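Local atomic coordinates of Lin1944 protein (Listeria innocua, PDB entry 3D7L), a protein that is of unknown function but belongs to the short-chain dehydrogenase/reductase family and is therefore probably an oxidoreductase. Residues 4-10 with 26-32; 18-22 with 179-184. All blocks are in the same frame, centred on the assembly; numbering follows the deposited sequence.

Contacts 1 and 2 share the first beta-alpha-beta unit of a Rossmann-type fold. Contact 1 pairs strand 5-9 with strand 28-33, the two strands of that unit, in a parallel sheet ordered 3-2-1-4-5-6-7. Contact 2 sets the connecting helix 14-23 against helix 179-191, which precedes the last strand, 198-201. Along the chain the segments alternate: 4-10, 18-22, 26-32 and then 179-184. The centres lie about 13 Å apart, and the contacts touch directly where L8 packs on V19 and K20, and T31 on K20. Helix 14-23 is thus packed against the sheet on one side and against helix 179-191 on another, tying the N-terminal beta-alpha-beta unit to a helix late in the chain.

Contact 1 of 2, residues 4-10 with 26-32; sequences MKILLIG and KAEVITA
The two strands of the first beta-alpha-beta unit of the Rossmann-type fold, 5-9 and 28-33, lie parallel here, K5 facing E28 and I9 facing A32. Six backbone hydrogen bonds alternate in direction between them. E28 N donates to M4 O, and I6 N returns to E28 O at 2.8 Å. I30 N then meets I6 O, and L8 N reaches I30 O at 2.8 Å with an almost straight N-H...O angle of 175°. A32 N donates to L8 O at a more bent 139°, lying off the carbonyl plane, and G10 N closes the ladder on A32 O at 2.9 Å.

On the face covered by helix 14-23, A27 CB sits 3.5 Å from I6 CD1, while V29 CG1, anti to its own backbone nitrogen (chi1 -178°), lies 3.6 Å from L8 CB. I6 and L8 continue onto that helix through L23, V19 and K20. On the opposite face, L7 CD1 touches I30 CG2 at 3.9 Å and also nears A32 CB; L7 in turn packs on M52, Y53 and V56 of helix 46-56, and I30 on V56. At the N-terminal ends of the strands K5 and E28 run side by side in the same direction; K5 CD passes 3.4 Å from E28 OE1, but NZ stays 4.3 Å from that oxygen. The charges may therefore attract without forming a salt bridge, and the strands are held mainly by the backbone ladder and apolar packing.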
loop_
_atom_site.group_PDB
_atom_site.type_symbol
_atom_site.label_atom_id
_atom_site.label_comp_id
_atom_site.label_asym_id
_atom_site.label_seq_id
_atom_site.Cartn_x
_atom_site.Cartn_y
_atom_site.Cartn_z
HETATM N N MSE D 4 -23.588 -16.280 15.104
HETATM C CA MSE D 4 -22.555 -15.772 14.200
HETATM C C MSE D 4 -21.981 -16.813 13.218
HETATM O O MSE D 4 -21.659 -17.942 13.591
HETATM C CB MSE D 4 -21.417 -15.197 15.043
HETATM C CG MSE D 4 -20.699 -14.058 14.410
HETATM SE SE MSE D 4 -21.584 -12.400 14.922
HETATM C CE MSE D 4 -20.144 -11.235 14.356
ATOM N N LYS D 5 -21.828 -16.397 11.962
ATOM C CA LYS D 5 -21.182 -17.203 10.934
ATOM C C LYS D 5 -19.969 -16.433 10.393
ATOM O O LYS D 5 -20.101 -15.289 9.987
ATOM C CB LYS D 5 -22.173 -17.493 9.814
ATOM C CG LYS D 5 -21.806 -18.671 8.943
ATOM C CD LYS D 5 -23.023 -19.164 8.149
ATOM C CE LYS D 5 -22.601 -20.144 7.036
ATOM N NZ LYS D 5 -23.771 -20.753 6.312
ATOM N N ILE D 6 -18.805 -17.079 10.377
ATOM C CA ILE D 6 -17.548 -16.432 9.978
ATOM C C ILE D 6 -16.813 -17.212 8.881
ATOM O O ILE D 6 -16.585 -18.427 9.001
ATOM C CB ILE D 6 -16.599 -16.250 11.194
ATOM C CG1 ILE D 6 -17.275 -15.417 12.296
ATOM C CG2 ILE D 6 -15.286 -15.609 10.768
ATOM C CD1 ILE D 6 -16.543 -15.450 13.620
ATOM N N LEU D 7 -16.443 -16.512 7.817
ATOM C CA LEU D 7 -15.589 -17.101 6.787
ATOM C C LEU D 7 -14.146 -16.743 7.111
ATOM O O LEU D 7 -13.767 -15.558 7.145
ATOM C CB LEU D 7 -15.966 -16.601 5.390
ATOM C CG LEU D 7 -15.084 -17.083 4.232
ATOM C CD1 LEU D 7 -15.193 -18.595 4.004
ATOM C CD2 LEU D 7 -15.409 -16.308 2.927
ATOM N N LEU D 8 -13.350 -17.767 7.384
ATOM C CA LEU D 8 -11.965 -17.569 7.758
ATOM C C LEU D 8 -11.068 -18.055 6.632
ATOM O O LEU D 8 -10.956 -19.274 6.395
ATOM C CB LEU D 8 -11.653 -18.298 9.074
ATOM C CG LEU D 8 -10.198 -18.369 9.569
ATOM C CD1 LEU D 8 -9.511 -17.005 9.641
ATOM C CD2 LEU D 8 -10.144 -19.073 10.920
ATOM N N ILE D 9 -10.450 -17.104 5.931
ATOM C CA ILE D 9 -9.542 -17.420 4.814
ATOM C C ILE D 9 -8.133 -17.462 5.365
ATOM O O ILE D 9 -7.689 -16.499 5.989
ATOM C CB ILE D 9 -9.662 -16.387 3.641
ATOM C CG1 ILE D 9 -11.099 -16.376 3.114
ATOM C CG2 ILE D 9 -8.732 -16.755 2.459
ATOM C CD1 ILE D 9 -11.742 -15.014 3.042
ATOM N N GLY D 10 -7.440 -18.588 5.152
ATOM C CA GLY D 10 -6.066 -18.770 5.655
ATOM C C GLY D 10 -6.021 -19.583 6.941
ATOM O O GLY D 10 -5.036 -19.536 7.671
ATOM N N LYS D 26 -17.103 -19.186 19.729
ATOM C CA LYS D 26 -18.169 -18.178 19.729
ATOM C C LYS D 26 -19.030 -18.139 18.456
ATOM O O LYS D 26 -20.016 -17.403 18.420
ATOM C CB LYS D 26 -17.570 -16.775 19.917
ATOM C CG LYS D 26 -16.454 -16.646 20.938
ATOM C CD LYS D 26 -16.319 -15.212 21.421
ATOM C CE LYS D 26 -16.105 -15.192 22.923
ATOM N NZ LYS D 26 -15.936 -13.810 23.380
ATOM N N ALA D 27 -18.639 -18.890 17.420
ATOM C CA ALA D 27 -19.283 -18.822 16.096
ATOM C C ALA D 27 -19.072 -20.088 15.261
ATOM O O ALA D 27 -18.137 -20.862 15.502
ATOM C CB ALA D 27 -18.742 -17.633 15.320
ATOM N N GLU D 28 -19.929 -20.270 14.264
ATOM C CA GLU D 28 -19.655 -21.202 13.177
ATOM C C GLU D 28 -18.540 -20.639 12.294
ATOM O O GLU D 28 -18.678 -19.548 11.746
ATOM C CB GLU D 28 -20.910 -21.434 12.323
ATOM C CG GLU D 28 -20.713 -22.417 11.134
ATOM C CD GLU D 28 -21.982 -22.603 10.272
ATOM O OE1 GLU D 28 -22.918 -21.777 10.391
ATOM O OE2 GLU D 28 -22.045 -23.574 9.468
ATOM N N VAL D 29 -17.436 -21.371 12.168
ATOM C CA VAL D 29 -16.342 -20.948 11.284
ATOM C C VAL D 29 -16.329 -21.836 10.040
ATOM O O VAL D 29 -16.204 -23.057 10.133
ATOM C CB VAL D 29 -14.949 -21.017 11.962
ATOM C CG1 VAL D 29 -13.826 -20.508 10.998
ATOM C CG2 VAL D 29 -14.932 -20.247 13.255
ATOM N N ILE D 30 -16.473 -21.206 8.882
ATOM C CA ILE D 30 -16.291 -21.840 7.596
ATOM C C ILE D 30 -14.858 -21.523 7.176
ATOM O O ILE D 30 -14.473 -20.358 7.116
ATOM C CB ILE D 30 -17.238 -21.214 6.564
ATOM C CG1 ILE D 30 -18.693 -21.274 7.060
ATOM C CG2 ILE D 30 -17.039 -21.881 5.168
ATOM C CD1 ILE D 30 -19.657 -20.618 6.110
ATOM N N THR D 31 -14.070 -22.549 6.893
ATOM C CA THR D 31 -12.665 -22.319 6.588
ATOM C C THR D 31 -12.465 -22.253 5.086
ATOM O O THR D 31 -13.212 -22.875 4.334
ATOM C CB THR D 31 -11.744 -23.396 7.200
ATOM O OG1 THR D 31 -12.074 -24.673 6.651
ATOM C CG2 THR D 31 -11.860 -23.439 8.755
ATOM N N ALA D 32 -11.450 -21.507 4.659
ATOM C CA ALA D 32 -11.123 -21.392 3.257
ATOM C C ALA D 32 -9.618 -21.297 3.077
ATOM O O ALA D 32 -8.923 -20.730 3.904
ATOM C CB ALA D 32 -11.795 -20.170 2.669
#

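Contact 2 of 2, residues 18-22 with 179-184; sequences AVKER and AAKVAR
R22 starts with CG anti to its carbonyl carbon, and an extended chi2 then brings CD to 3.6 Å from R184 N on the other helix; the bend at chi3 (77°) turns the guanidinium over the R184 side chain. R184 runs extended from CG to NE, its CG lying over one face of the R22 guanidinium near the rim. In return, R22 NH1 stands 3.8 Å above the centre of the R184 guanidinium, the two planes being 33° apart. R22 NH2 and R184 NH1 approach to 3.7 Å; a water accepts a bond from R22 NH2 at 3.2 Å and a weak one from R184 NH1. E187, in a salt bridge to R22 NE, probably offsets the positive charge.

Nearer the sheet the packing is made by small residues. A183 CB points at helix 14-23 and lies 3.5 Å from A18 O, with V19 and the CD of R22 around it, while A18 CB meets A179 CB at 3.8 Å. These alanines let the helix axes approach to 8.5 Å at a crossing angle of -58°. The arrangement is a close, alanine-lined helix crossing, in which helices 14-23 and 179-191 meet on one face of the parallel sheet of a Rossmann-type fold.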
loop_
_atom_site.group_PDB
_atom_site.type_symbol
_atom_site.label_atom_id
_atom_site.label_comp_id
_atom_site.label_asym_id
_atom_site.label_seq_id
_atom_site.Cartn_x
_atom_site.Cartn_y
_atom_site.Cartn_z
ATOM N N ALA D 18 -4.512 -20.273 14.895
ATOM C CA ALA D 18 -4.739 -19.614 16.191
ATOM C C ALA D 18 -6.025 -18.784 16.173
ATOM O O ALA D 18 -6.730 -18.719 17.178
ATOM C CB ALA D 18 -3.565 -18.745 16.579
ATOM N N VAL D 19 -6.323 -18.161 15.034
ATOM C CA VAL D 19 -7.547 -17.363 14.886
ATOM C C VAL D 19 -8.763 -18.272 14.962
ATOM O O VAL D 19 -9.665 -18.031 15.762
ATOM C CB VAL D 19 -7.546 -16.460 13.604
ATOM C CG1 VAL D 19 -8.896 -15.753 13.408
ATOM C CG2 VAL D 19 -6.421 -15.397 13.699
ATOM N N LYS D 20 -8.750 -19.339 14.173
ATOM C CA LYS D 20 -9.801 -20.349 14.186
ATOM C C LYS D 20 -10.116 -20.819 15.620
ATOM O O LYS D 20 -11.279 -20.911 16.008
ATOM C CB LYS D 20 -9.397 -21.536 13.305
ATOM C CG LYS D 20 -10.530 -22.558 13.000
ATOM C CD LYS D 20 -9.949 -23.744 12.237
ATOM C CE LYS D 20 -10.971 -24.865 12.021
ATOM N NZ LYS D 20 -11.324 -25.546 13.304
ATOM N N GLU D 21 -9.072 -21.100 16.395
ATOM C CA GLU D 21 -9.240 -21.606 17.748
ATOM C C GLU D 21 -10.033 -20.693 18.673
ATOM O O GLU D 21 -10.853 -21.171 19.469
ATOM C CB GLU D 21 -7.895 -21.947 18.361
ATOM C CG GLU D 21 -7.999 -22.979 19.463
ATOM C CD GLU D 21 -6.673 -23.676 19.772
ATOM O OE1 GLU D 21 -6.684 -24.604 20.621
ATOM O OE2 GLU D 21 -5.633 -23.307 19.172
ATOM N N ARG D 22 -9.771 -19.392 18.594
ATOM C CA ARG D 22 -10.548 -18.410 19.355
ATOM C C ARG D 22 -11.980 -18.297 18.834
ATOM O O ARG D 22 -12.917 -18.505 19.593
ATOM C CB ARG D 22 -9.880 -17.024 19.357
ATOM C CG ARG D 22 -8.678 -16.917 20.269
ATOM C CD ARG D 22 -8.462 -15.488 20.785
ATOM N NE ARG D 22 -9.403 -15.171 21.854
ATOM C CZ ARG D 22 -9.248 -15.491 23.138
ATOM N NH1 ARG D 22 -8.169 -16.150 23.557
ATOM N NH2 ARG D 22 -10.188 -15.151 24.013
ATOM N N ALA D 179 1.008 -16.287 18.906
ATOM C CA ALA D 179 -0.108 -16.281 17.975
ATOM C C ALA D 179 -1.464 -16.169 18.703
ATOM O O ALA D 179 -2.348 -15.446 18.232
ATOM C CB ALA D 179 -0.061 -17.511 17.117
ATOM N N ALA D 180 -1.612 -16.843 19.844
ATOM C CA ALA D 180 -2.791 -16.668 20.709
ATOM C C ALA D 180 -3.115 -15.203 21.053
ATOM O O ALA D 180 -4.291 -14.838 21.184
ATOM C CB ALA D 180 -2.653 -17.484 22.000
ATOM N N LYS D 181 -2.080 -14.372 21.238
ATOM C CA LYS D 181 -2.301 -12.964 21.576
ATOM C C LYS D 181 -2.790 -12.191 20.357
ATOM O O LYS D 181 -3.709 -11.381 20.454
ATOM C CB LYS D 181 -1.032 -12.346 22.162
ATOM C CG LYS D 181 -1.166 -10.918 22.645
ATOM C CD LYS D 181 0.179 -10.388 23.057
ATOM C CE LYS D 181 0.078 -8.971 23.585
ATOM N NZ LYS D 181 1.400 -8.489 24.052
ATOM N N VAL D 182 -2.181 -12.430 19.204
ATOM C CA VAL D 182 -2.644 -11.813 17.982
ATOM C C VAL D 182 -4.103 -12.213 17.692
ATOM O O VAL D 182 -4.876 -11.399 17.203
ATOM C CB VAL D 182 -1.730 -12.167 16.778
ATOM C CG1 VAL D 182 -2.182 -11.430 15.515
ATOM C CG2 VAL D 182 -0.268 -11.799 17.098
ATOM N N ALA D 183 -4.476 -13.450 18.018
ATOM C CA ALA D 183 -5.828 -13.968 17.697
ATOM C C ALA D 183 -6.925 -13.186 18.434
ATOM O O ALA D 183 -8.049 -13.059 17.931
ATOM C CB ALA D 183 -5.911 -15.456 17.987
ATOM N N ARG D 184 -6.576 -12.658 19.614
ATOM C CA ARG D 184 -7.460 -11.801 20.411
ATOM C C ARG D 184 -7.882 -10.522 19.672
ATOM O O ARG D 184 -9.033 -10.105 19.778
ATOM C CB ARG D 184 -6.801 -11.429 21.745
ATOM C CG ARG D 184 -6.767 -12.529 22.781
ATOM C CD ARG D 184 -6.068 -12.033 24.081
ATOM N NE ARG D 184 -5.828 -13.134 25.010
ATOM C CZ ARG D 184 -6.708 -13.599 25.903
ATOM N NH1 ARG D 184 -7.918 -13.059 26.032
ATOM N NH2 ARG D 184 -6.364 -14.612 26.695
HETATM O O HOH W 1 -10.163 -15.435 27.241
#